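Local coordinates for protein splicing factor U2AF 35 kDa subunit (Homo sapiens, PDB 1JMT) that pairs with the large subunit U2AF2 and takes part in the protein-protein and protein-RNA interactions that select the 3' splice site and recruit U2 snRNP, at residues S1-P13 with L67-A81. The protein carries 1 engineered substitution. Sequence-based numbering, arbitrary orientation.
Sequences SQTIALLNIYRNP and LVGNVYVKFRREEDA
The two central strands of an RNA recognition motif meet where strand 3-11 pairs antiparallel with strand 68-75. Paired bonds join I4 to V73 and L6 to V71; the bond from L6 N to V71 O, 2.8 Å, is nearly straight at 169°. Between L6 and Y10, where the chain turns a corner at N8, the register slips by two; within that shift I9 and Y10 form a classic beta bulge facing G69, and pairing resumes in both directions between Y10 and G69. In the break, N70 does the work of a backbone carbonyl: its OD1 takes N8 N at 2.7 Å, while N8 ND2 adds only a weak, bent bond to the same oxygen. The two amides lie side by side, their planes 21° apart. A leucine in place of N70 would probably leave N8 N without its acceptor and the bulge less firmly fixed.

In this fold, with strand order 2-3-1-5-4, one sheet face packs on the helices, and I4, L6, V71 and V73 supply it with branched aliphatic groups. I4 has CG1 between its backbone N and carbonyl carbon (chi1 71°), which lays CG1 alongside V73 CB and brings CD1 to the F75 ring edge, 3.6 Å from CE1; its other branch, CG2, meets A81 CB at 3.7 Å. I9 CG2 presses on V71 CG2 at 3.4 Å, a tight contact beside F39 of helix 22-51. On the other face, A5 is small enough for Y72 CE2 to approach its CB to 3.5 Å. At the end of strand 68-75, F75 N bonds to Q2 O, and extended E78 uses the anti lone pair of OE2 for a 2.8 Å salt bridge with S1 N, the amino terminus this construct creates.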
# COMPACT_ATOMS: atom_id res chain seq x y z
N SER A 1 -14.33 1.08 -12.97
CA SER A 1 -12.92 1.57 -13.00
C SER A 1 -11.92 0.41 -12.93
O SER A 1 -12.22 -0.64 -12.35
CB SER A 1 -12.67 2.53 -11.83
OG SER A 1 -11.35 3.04 -11.84
N GLN A 2 -10.75 0.59 -13.52
CA GLN A 2 -9.71 -0.44 -13.52
C GLN A 2 -8.64 -0.05 -12.50
O GLN A 2 -7.70 -0.80 -12.25
CB GLN A 2 -9.04 -0.54 -14.89
CG GLN A 2 -9.97 -0.85 -16.04
CD GLN A 2 -9.30 -0.62 -17.38
OE1 GLN A 2 -8.34 -1.30 -17.72
NE2 GLN A 2 -9.81 0.35 -18.13
N THR A 3 -8.80 1.13 -11.92
CA THR A 3 -7.84 1.63 -10.96
C THR A 3 -8.32 1.58 -9.51
O THR A 3 -9.46 1.95 -9.22
CB THR A 3 -7.46 3.08 -11.28
OG1 THR A 3 -7.13 3.19 -12.67
CG2 THR A 3 -6.27 3.53 -10.45
N ILE A 4 -7.45 1.12 -8.63
CA ILE A 4 -7.75 1.05 -7.20
C ILE A 4 -6.74 1.94 -6.48
O ILE A 4 -5.67 2.23 -7.01
CB ILE A 4 -7.62 -0.39 -6.65
CG1 ILE A 4 -6.14 -0.81 -6.59
CG2 ILE A 4 -8.40 -1.36 -7.53
CD1 ILE A 4 -5.91 -2.14 -5.87
N ALA A 5 -7.09 2.38 -5.28
CA ALA A 5 -6.21 3.21 -4.47
C ALA A 5 -6.04 2.62 -3.09
O ALA A 5 -7.03 2.24 -2.45
CB ALA A 5 -6.78 4.62 -4.36
N LEU A 6 -4.80 2.52 -2.63
CA LEU A 6 -4.50 2.01 -1.29
C LEU A 6 -4.11 3.29 -0.55
O LEU A 6 -3.04 3.85 -0.77
CB LEU A 6 -3.36 1.01 -1.35
CG LEU A 6 -3.62 -0.18 -2.30
CD1 LEU A 6 -2.46 -1.14 -2.22
CD2 LEU A 6 -4.92 -0.89 -1.90
N LEU A 7 -5.01 3.75 0.31
CA LEU A 7 -4.84 5.00 1.03
C LEU A 7 -3.82 5.06 2.15
O LEU A 7 -3.85 4.27 3.09
CB LEU A 7 -6.21 5.47 1.55
CG LEU A 7 -7.29 5.48 0.46
CD1 LEU A 7 -8.64 5.85 1.07
CD2 LEU A 7 -6.91 6.46 -0.64
N ASN A 8 -2.91 6.02 2.01
CA ASN A 8 -1.85 6.27 2.97
C ASN A 8 -1.13 5.00 3.40
O ASN A 8 -0.71 4.88 4.55
CB ASN A 8 -2.43 6.97 4.20
CG ASN A 8 -2.96 8.36 3.89
OD1 ASN A 8 -3.57 9.00 4.74
ND2 ASN A 8 -2.73 8.84 2.66
N ILE A 9 -0.99 4.06 2.48
CA ILE A 9 -0.33 2.82 2.82
C ILE A 9 1.20 2.97 2.90
O ILE A 9 1.85 2.26 3.66
CB ILE A 9 -0.69 1.73 1.79
CG1 ILE A 9 -0.32 0.35 2.35
CG2 ILE A 9 -0.01 2.03 0.45
CD1 ILE A 9 -0.91 -0.80 1.58
N TYR A 10 1.76 3.92 2.15
CA TYR A 10 3.20 4.12 2.16
C TYR A 10 3.63 5.08 3.26
O TYR A 10 3.45 6.29 3.15
CB TYR A 10 3.68 4.66 0.82
CG TYR A 10 5.19 4.73 0.71
CD1 TYR A 10 5.97 3.59 0.84
CD2 TYR A 10 5.84 5.95 0.49
CE1 TYR A 10 7.36 3.64 0.75
CE2 TYR A 10 7.23 6.01 0.41
CZ TYR A 10 7.99 4.86 0.53
OH TYR A 10 9.36 4.91 0.44
N ARG A 11 4.20 4.54 4.32
CA ARG A 11 4.67 5.34 5.45
C ARG A 11 6.18 5.45 5.48
O ARG A 11 6.88 4.60 4.95
CB ARG A 11 4.17 4.73 6.77
CG ARG A 11 2.75 5.10 7.16
CD ARG A 11 2.05 5.93 6.10
NE ARG A 11 0.80 6.49 6.59
CZ ARG A 11 -0.14 5.78 7.19
NH1 ARG A 11 0.00 4.47 7.39
NH2 ARG A 11 -1.25 6.38 7.61
N ASN A 12 6.66 6.51 6.12
CA ASN A 12 8.10 6.73 6.21
C ASN A 12 8.49 7.87 7.18
O ASN A 12 8.96 8.91 6.74
CB ASN A 12 8.65 7.02 4.82
CG ASN A 12 10.14 6.76 4.72
OD1 ASN A 12 10.74 6.19 5.62
ND2 ASN A 12 10.73 7.16 3.60
N PRO A 13 8.27 7.68 8.49
CA PRO A 13 8.58 8.64 9.56
C PRO A 13 9.96 9.33 9.65
O PRO A 13 10.10 10.44 9.16
CB PRO A 13 8.20 7.87 10.81
CG PRO A 13 6.89 7.31 10.38
CD PRO A 13 7.22 6.76 8.97
N LEU A 67 6.63 11.60 3.72
CA LEU A 67 6.15 10.93 4.92
C LEU A 67 4.98 9.96 4.72
O LEU A 67 4.92 8.92 5.37
CB LEU A 67 5.75 11.98 5.96
CG LEU A 67 6.80 13.05 6.25
CD1 LEU A 67 6.22 14.09 7.18
CD2 LEU A 67 8.05 12.41 6.85
N VAL A 68 4.06 10.31 3.84
CA VAL A 68 2.90 9.47 3.59
C VAL A 68 2.48 9.50 2.13
O VAL A 68 2.51 10.55 1.49
CB VAL A 68 1.69 9.91 4.44
CG1 VAL A 68 0.49 9.02 4.15
CG2 VAL A 68 2.06 9.86 5.92
N GLY A 69 2.07 8.35 1.60
CA GLY A 69 1.65 8.32 0.22
C GLY A 69 0.65 7.23 -0.10
O GLY A 69 0.59 6.19 0.57
N ASN A 70 -0.16 7.48 -1.12
CA ASN A 70 -1.12 6.49 -1.56
C ASN A 70 -0.45 5.66 -2.63
O ASN A 70 0.60 6.02 -3.18
CB ASN A 70 -2.34 7.15 -2.20
CG ASN A 70 -3.15 7.96 -1.24
OD1 ASN A 70 -3.11 7.73 -0.03
ND2 ASN A 70 -3.92 8.90 -1.77
N VAL A 71 -1.08 4.53 -2.93
CA VAL A 71 -0.61 3.67 -3.98
C VAL A 71 -1.77 3.54 -4.94
O VAL A 71 -2.92 3.40 -4.52
CB VAL A 71 -0.22 2.27 -3.44
CG1 VAL A 71 -0.09 1.27 -4.61
CG2 VAL A 71 1.10 2.37 -2.70
N TYR A 72 -1.49 3.65 -6.23
CA TYR A 72 -2.52 3.50 -7.24
C TYR A 72 -2.09 2.36 -8.14
O TYR A 72 -0.95 2.31 -8.57
CB TYR A 72 -2.70 4.76 -8.07
CG TYR A 72 -3.31 5.89 -7.28
CD1 TYR A 72 -2.52 6.77 -6.57
CD2 TYR A 72 -4.70 6.04 -7.22
CE1 TYR A 72 -3.07 7.78 -5.80
CE2 TYR A 72 -5.27 7.05 -6.45
CZ TYR A 72 -4.45 7.92 -5.75
OH TYR A 72 -5.00 8.92 -4.99
N VAL A 73 -3.02 1.45 -8.39
CA VAL A 73 -2.75 0.29 -9.23
C VAL A 73 -3.80 0.20 -10.32
O VAL A 73 -4.99 0.10 -10.03
CB VAL A 73 -2.78 -1.01 -8.40
CG1 VAL A 73 -2.42 -2.20 -9.28
CG2 VAL A 73 -1.85 -0.88 -7.22
N LYS A 74 -3.38 0.25 -11.57
CA LYS A 74 -4.33 0.16 -12.66
C LYS A 74 -4.23 -1.26 -13.21
O LYS A 74 -3.21 -1.64 -13.79
CB LYS A 74 -4.00 1.18 -13.76
CG LYS A 74 -5.05 1.23 -14.89
CD LYS A 74 -4.64 2.22 -15.96
CE LYS A 74 -5.75 2.42 -16.98
NZ LYS A 74 -5.39 3.48 -17.97
N PHE A 75 -5.27 -2.04 -12.98
CA PHE A 75 -5.31 -3.41 -13.46
C PHE A 75 -5.78 -3.41 -14.90
O PHE A 75 -6.55 -2.53 -15.32
CB PHE A 75 -6.25 -4.27 -12.62
CG PHE A 75 -5.74 -4.58 -11.23
CD1 PHE A 75 -6.09 -3.78 -10.15
CD2 PHE A 75 -4.88 -5.66 -11.02
CE1 PHE A 75 -5.60 -4.06 -8.87
CE2 PHE A 75 -4.39 -5.94 -9.74
CZ PHE A 75 -4.75 -5.14 -8.67
N ARG A 76 -5.32 -4.39 -15.67
CA ARG A 76 -5.73 -4.49 -17.06
C ARG A 76 -7.22 -4.79 -17.14
O ARG A 76 -7.90 -4.38 -18.08
CB ARG A 76 -4.94 -5.60 -17.75
CG ARG A 76 -5.28 -5.78 -19.21
CD ARG A 76 -4.31 -6.74 -19.88
NE ARG A 76 -4.60 -6.89 -21.30
CZ ARG A 76 -3.80 -7.52 -22.16
NH1 ARG A 76 -2.67 -8.07 -21.73
NH2 ARG A 76 -4.15 -7.61 -23.44
N ARG A 77 -7.73 -5.49 -16.13
CA ARG A 77 -9.14 -5.87 -16.08
C ARG A 77 -9.95 -5.23 -14.97
O ARG A 77 -9.59 -5.31 -13.80
CB ARG A 77 -9.26 -7.39 -15.95
CG ARG A 77 -8.77 -8.13 -17.14
CD ARG A 77 -8.89 -9.62 -16.96
NE ARG A 77 -8.37 -10.34 -18.12
CZ ARG A 77 -7.46 -9.85 -18.95
NH1 ARG A 77 -6.95 -8.64 -18.78
NH2 ARG A 77 -7.06 -10.58 -19.96
N GLU A 78 -11.05 -4.60 -15.35
CA GLU A 78 -11.93 -3.95 -14.39
C GLU A 78 -12.36 -4.95 -13.32
O GLU A 78 -12.52 -4.60 -12.16
CB GLU A 78 -13.15 -3.38 -15.13
CG GLU A 78 -14.10 -2.55 -14.27
CD GLU A 78 -15.15 -1.83 -15.10
OE1 GLU A 78 -15.83 -2.49 -15.91
OE2 GLU A 78 -15.29 -0.60 -14.94
N GLU A 79 -12.54 -6.21 -13.73
CA GLU A 79 -12.95 -7.27 -12.82
C GLU A 79 -11.94 -7.49 -11.69
O GLU A 79 -12.31 -7.56 -10.52
CB GLU A 79 -13.12 -8.58 -13.59
CG GLU A 79 -14.15 -8.53 -14.70
CD GLU A 79 -13.84 -9.52 -15.81
OE1 GLU A 79 -13.40 -9.08 -16.89
OE2 GLU A 79 -14.02 -10.73 -15.59
N ASP A 80 -10.66 -7.60 -12.06
CA ASP A 80 -9.61 -7.81 -11.08
C ASP A 80 -9.58 -6.68 -10.07
O ASP A 80 -9.42 -6.91 -8.87
CB ASP A 80 -8.25 -7.92 -11.77
CG ASP A 80 -8.14 -9.16 -12.65
OD1 ASP A 80 -8.68 -10.21 -12.26
OD2 ASP A 80 -7.50 -9.07 -13.72
N ALA A 81 -9.74 -5.46 -10.55
CA ALA A 81 -9.74 -4.28 -9.70
C ALA A 81 -10.83 -4.35 -8.64
O ALA A 81 -10.57 -4.16 -7.45
CB ALA A 81 -9.90 -3.03 -10.53